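Local structure of transcriptional regulator, LacI family (Burkholderia phymatum, 2RGY) at residues P104-F108 / E265-E269; L193-D198 / V221-D227. The protein probably regulates transcription as a LacI-family repressor or activator, its periplasmic-binding-protein-like core sensing a small effector, likely a sugar, between two lobes. One frame throughout, in Å; residues are numbered along the deposited sequence.

Contact 1 of 2, residues P104-F108 / E265-E269; sequences PDASF and EIFRE
F108 and R268 are the closest backbone pair, their CA atoms 6.5 Å apart, where strand 107-108, entered from the 3-10 turn 104-106, passes an irregular loop; S107 N bonds back to P104 O and closes the turn. R268 carries most of the contact. The extended run from CG to NE carries its guanidinium across to the other backbone. The guanidinium lies over one face of the F108 ring, the planes 27° apart, with NH1 3.1 Å from CZ toward the rim. Farther back, R268 CG lies 3.6 Å from F108 CE1, and both the aliphatic stem and the charged end rest on the ring. R268 NH1 donates to D105 O at 3.2 Å, reaching the oxygen from above the carbonyl plane. A water at the guanidinium edge accepts from R268 NH1 and donates to S107 O. Arginine suits this place because its flat cation can lie on an aromatic face while its N-H groups point outward in plane. The phenyl ring of F108 in turn offers a face to the guanidinium and an edge to branched I266, whose CG2, anti to the backbone N, lies 3.6 Å from F108 CE1. The contact lies at the surface beside helix 244-260, whose W254 makes a cation-pi contact with R268 and whose A251 packs on F108, while F108 also bonds through its backbone to N97 and to F95 of strand 93-96.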
# COMPACT_ATOMS: atom_id res chain seq x y z
N PRO A 104 7.60 -23.87 18.20
CA PRO A 104 6.24 -23.59 17.73
C PRO A 104 5.55 -22.30 18.16
O PRO A 104 5.01 -21.59 17.31
CB PRO A 104 5.47 -24.83 18.16
CG PRO A 104 6.52 -25.91 17.99
CD PRO A 104 7.74 -25.28 18.59
N ASP A 105 5.52 -21.96 19.44
CA ASP A 105 4.80 -20.74 19.75
C ASP A 105 5.48 -19.44 19.31
O ASP A 105 4.97 -18.36 19.59
CB ASP A 105 4.38 -20.67 21.22
CG ASP A 105 5.48 -20.97 22.16
OD1 ASP A 105 6.59 -20.44 21.92
OD2 ASP A 105 5.24 -21.72 23.14
N ALA A 106 6.60 -19.56 18.61
CA ALA A 106 7.30 -18.39 18.08
C ALA A 106 6.74 -18.17 16.67
O ALA A 106 7.15 -17.27 15.94
CB ALA A 106 8.80 -18.63 18.02
N SER A 107 5.80 -19.03 16.30
CA SER A 107 5.16 -18.99 14.98
C SER A 107 3.66 -18.69 15.08
O SER A 107 2.92 -19.33 15.82
CB SER A 107 5.35 -20.33 14.26
OG SER A 107 4.56 -20.39 13.09
N PHE A 108 3.24 -17.68 14.32
CA PHE A 108 1.85 -17.26 14.27
C PHE A 108 1.43 -17.34 12.81
O PHE A 108 1.85 -16.52 11.99
CB PHE A 108 1.71 -15.86 14.83
CG PHE A 108 1.79 -15.82 16.33
CD1 PHE A 108 0.62 -15.78 17.11
CD2 PHE A 108 3.03 -15.89 16.98
CE1 PHE A 108 0.69 -15.82 18.51
CE2 PHE A 108 3.12 -15.93 18.38
CZ PHE A 108 1.94 -15.90 19.15
N GLU A 265 -2.73 -12.04 27.28
CA GLU A 265 -3.15 -13.42 27.07
C GLU A 265 -2.95 -13.51 25.56
O GLU A 265 -3.30 -12.58 24.83
CB GLU A 265 -4.62 -13.63 27.43
CG GLU A 265 -4.91 -13.53 28.92
CD GLU A 265 -6.36 -13.85 29.27
OE1 GLU A 265 -7.26 -13.05 28.88
OE2 GLU A 265 -6.59 -14.89 29.92
N ILE A 266 -2.40 -14.63 25.09
CA ILE A 266 -2.14 -14.80 23.67
C ILE A 266 -3.06 -15.81 22.99
O ILE A 266 -3.24 -16.92 23.47
CB ILE A 266 -0.68 -15.25 23.45
CG1 ILE A 266 0.27 -14.30 24.19
CG2 ILE A 266 -0.34 -15.29 21.97
CD1 ILE A 266 0.15 -12.86 23.76
N PHE A 267 -3.66 -15.41 21.86
CA PHE A 267 -4.55 -16.28 21.09
C PHE A 267 -3.95 -16.54 19.71
O PHE A 267 -3.45 -15.62 19.06
CB PHE A 267 -5.94 -15.64 20.99
CG PHE A 267 -6.52 -15.29 22.33
CD1 PHE A 267 -6.10 -14.14 23.00
CD2 PHE A 267 -7.41 -16.15 22.97
CE1 PHE A 267 -6.55 -13.85 24.30
CE2 PHE A 267 -7.88 -15.88 24.27
CZ PHE A 267 -7.45 -14.72 24.93
N ARG A 268 -4.00 -17.80 19.27
CA ARG A 268 -3.42 -18.22 17.99
C ARG A 268 -4.41 -18.80 16.98
O ARG A 268 -4.00 -19.24 15.90
CB ARG A 268 -2.34 -19.27 18.25
CG ARG A 268 -1.22 -18.80 19.16
CD ARG A 268 -0.55 -19.97 19.87
NE ARG A 268 0.50 -19.49 20.76
CZ ARG A 268 1.66 -19.02 20.33
NH1 ARG A 268 1.92 -18.97 19.03
NH2 ARG A 268 2.55 -18.55 21.20
N GLU A 269 -5.69 -18.81 17.32
CA GLU A 269 -6.69 -19.39 16.42
C GLU A 269 -7.75 -18.39 15.98
O GLU A 269 -8.49 -17.86 16.80
CB GLU A 269 -7.40 -20.57 17.10
CG GLU A 269 -6.47 -21.71 17.51
CD GLU A 269 -5.66 -22.25 16.34
OE1 GLU A 269 -6.27 -22.47 15.27
OE2 GLU A 269 -4.43 -22.46 16.49
O HOH W 1 0.46 -20.18 16.83

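Contact 2 of 2, residues L193-D198 / V221-D227; sequences LFCAND and VIGYDDD
A beta-alpha-beta unit of the periplasmic-binding-protein-like fold brings L193 and F194 beside V221 and I222: strands 192-195 and 220-223 are parallel neighbours, joined by helix 198-210. I222 N donates to L193 O at 3.0 Å, and C195 N to I222 O with an N-H...O angle of 179°. L193 and V221 turn their apolar side chains to one face of the sheet, where both pack on F208 of the connecting helix. On the other face, F194 lays CD1 3.8 Å from I222 CG2 and presents its ring edge to Y224 CD1, while F150 stacks on the ring. F194 and I222 fill the layer under helix 112-125, and Y224, its CG anti to the backbone N (chi1 -160°), can join it because H112 bonds its OH.

Past the C-terminal ends of their strands, where ligands commonly bind in folds of this kind, the two segments stay linked. N197 is the N-cap of helix 198-210: its OD1 takes the N-H of M200, a role suited to its short amide. D198 N donates to Y224 O at 2.9 Å. Glycine suits 223, because D198 OD1 stands where a CB would. That OD1 also receives a bond from S239 OG. The short D198 carboxylate sits beside the turning chain 224-227. D198 OD2 lies 4.7 Å from D227 OD1, and D225 and D226 add charge nearby; D226 is paired with R277, S275 and H241, and backbone N-H groups probably help to offset the charge on D198: D226 N gives a weak bond, and D227 N donates to D198 OD2 at 2.7 Å, nearly along its C-O axis.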
# COMPACT_ATOMS: atom_id res chain seq x y z
N LEU A 193 -11.25 -18.34 -11.93
CA LEU A 193 -9.83 -18.13 -11.64
C LEU A 193 -9.53 -17.84 -10.18
O LEU A 193 -10.20 -17.01 -9.55
CB LEU A 193 -9.31 -16.95 -12.49
CG LEU A 193 -7.90 -16.43 -12.17
CD1 LEU A 193 -6.87 -17.49 -12.50
CD2 LEU A 193 -7.63 -15.16 -12.96
N PHE A 194 -8.53 -18.52 -9.64
CA PHE A 194 -8.11 -18.31 -8.27
C PHE A 194 -6.72 -17.68 -8.26
O PHE A 194 -5.77 -18.24 -8.83
CB PHE A 194 -8.08 -19.63 -7.50
CG PHE A 194 -7.45 -19.53 -6.15
CD1 PHE A 194 -7.73 -18.46 -5.30
CD2 PHE A 194 -6.62 -20.55 -5.69
CE1 PHE A 194 -7.20 -18.40 -4.01
CE2 PHE A 194 -6.08 -20.52 -4.39
CZ PHE A 194 -6.37 -19.44 -3.54
N CYS A 195 -6.61 -16.52 -7.62
CA CYS A 195 -5.34 -15.81 -7.51
C CYS A 195 -4.83 -15.88 -6.07
O CYS A 195 -5.54 -15.51 -5.14
CB CYS A 195 -5.52 -14.36 -7.94
SG CYS A 195 -5.91 -14.20 -9.68
N ALA A 196 -3.60 -16.33 -5.92
CA ALA A 196 -2.96 -16.50 -4.62
C ALA A 196 -3.01 -15.29 -3.68
O ALA A 196 -2.85 -15.45 -2.46
CB ALA A 196 -1.51 -16.95 -4.81
N ASN A 197 -3.21 -14.10 -4.23
CA ASN A 197 -3.34 -12.90 -3.40
C ASN A 197 -4.12 -11.84 -4.17
O ASN A 197 -4.18 -11.88 -5.40
CB ASN A 197 -1.96 -12.38 -2.94
CG ASN A 197 -1.22 -11.58 -4.00
OD1 ASN A 197 -1.51 -11.66 -5.20
ND2 ASN A 197 -0.24 -10.80 -3.56
N ASP A 198 -4.74 -10.92 -3.43
CA ASP A 198 -5.55 -9.87 -4.03
C ASP A 198 -4.78 -9.01 -5.05
O ASP A 198 -5.35 -8.58 -6.05
CB ASP A 198 -6.14 -8.96 -2.95
CG ASP A 198 -7.21 -9.66 -2.12
OD1 ASP A 198 -7.68 -10.75 -2.52
OD2 ASP A 198 -7.60 -9.13 -1.06
N VAL A 221 -13.62 -14.35 -10.62
CA VAL A 221 -12.29 -14.24 -10.03
C VAL A 221 -12.34 -14.13 -8.52
O VAL A 221 -13.10 -13.33 -7.98
CB VAL A 221 -11.56 -12.99 -10.58
CG1 VAL A 221 -10.16 -12.90 -9.98
CG2 VAL A 221 -11.50 -13.04 -12.10
N ILE A 222 -11.55 -14.94 -7.82
CA ILE A 222 -11.52 -14.85 -6.37
C ILE A 222 -10.09 -14.63 -5.89
O ILE A 222 -9.17 -15.32 -6.34
CB ILE A 222 -12.08 -16.11 -5.70
CG1 ILE A 222 -12.03 -15.94 -4.19
CG2 ILE A 222 -11.30 -17.34 -6.13
CD1 ILE A 222 -12.86 -16.98 -3.42
N GLY A 223 -9.90 -13.67 -5.00
CA GLY A 223 -8.57 -13.38 -4.50
C GLY A 223 -8.27 -14.01 -3.16
O GLY A 223 -9.01 -14.86 -2.68
N TYR A 224 -7.18 -13.58 -2.53
CA TYR A 224 -6.77 -14.15 -1.25
C TYR A 224 -6.11 -13.05 -0.42
O TYR A 224 -5.27 -12.31 -0.93
CB TYR A 224 -5.80 -15.29 -1.49
CG TYR A 224 -5.65 -16.26 -0.35
CD1 TYR A 224 -6.37 -17.45 -0.32
CD2 TYR A 224 -4.75 -16.01 0.68
CE1 TYR A 224 -6.19 -18.38 0.71
CE2 TYR A 224 -4.56 -16.92 1.72
CZ TYR A 224 -5.28 -18.11 1.73
OH TYR A 224 -5.07 -19.03 2.74
N ASP A 225 -6.50 -12.98 0.86
CA ASP A 225 -6.01 -12.01 1.85
C ASP A 225 -7.17 -11.14 2.32
O ASP A 225 -7.39 -10.99 3.52
CB ASP A 225 -4.92 -11.06 1.29
CG ASP A 225 -3.57 -11.75 1.07
OD1 ASP A 225 -3.29 -12.77 1.72
OD2 ASP A 225 -2.77 -11.24 0.25
N ASP A 226 -7.90 -10.59 1.35
CA ASP A 226 -9.02 -9.67 1.58
C ASP A 226 -8.40 -8.37 2.05
O ASP A 226 -8.81 -7.76 3.05
CB ASP A 226 -10.02 -10.19 2.62
CG ASP A 226 -11.28 -9.33 2.69
OD1 ASP A 226 -11.56 -8.59 1.71
OD2 ASP A 226 -12.00 -9.39 3.71
N ASP A 227 -7.37 -7.96 1.31
CA ASP A 227 -6.66 -6.73 1.58
C ASP A 227 -7.67 -5.63 1.31
O ASP A 227 -8.61 -5.82 0.53
CB ASP A 227 -5.41 -6.68 0.68
CG ASP A 227 -4.23 -7.45 1.28
OD1 ASP A 227 -3.35 -7.93 0.52
OD2 ASP A 227 -4.16 -7.57 2.53

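The two contacts lie on opposite sides of the chain's centre, their own centres 25 Å apart and their nearest atoms about 12 Å apart. Along the chain, contact 2 is nested inside the loop that contact 1 closes: 104-108 comes first, then 193-198 and 221-227, and finally 265-269. Contact 1 sits at the edge strand of the five-stranded parallel sheet, whereas contact 2 joins two inner strands of the six-stranded mixed sheet. The loop holding 265-269 leaves helix 244-260 and leads to strand 273-275 of that second sheet. Contact 1 thus fastens a late connection to the first sheet, while contact 2 pairs two inner strands of the second, consistent with a two-lobed binding protein.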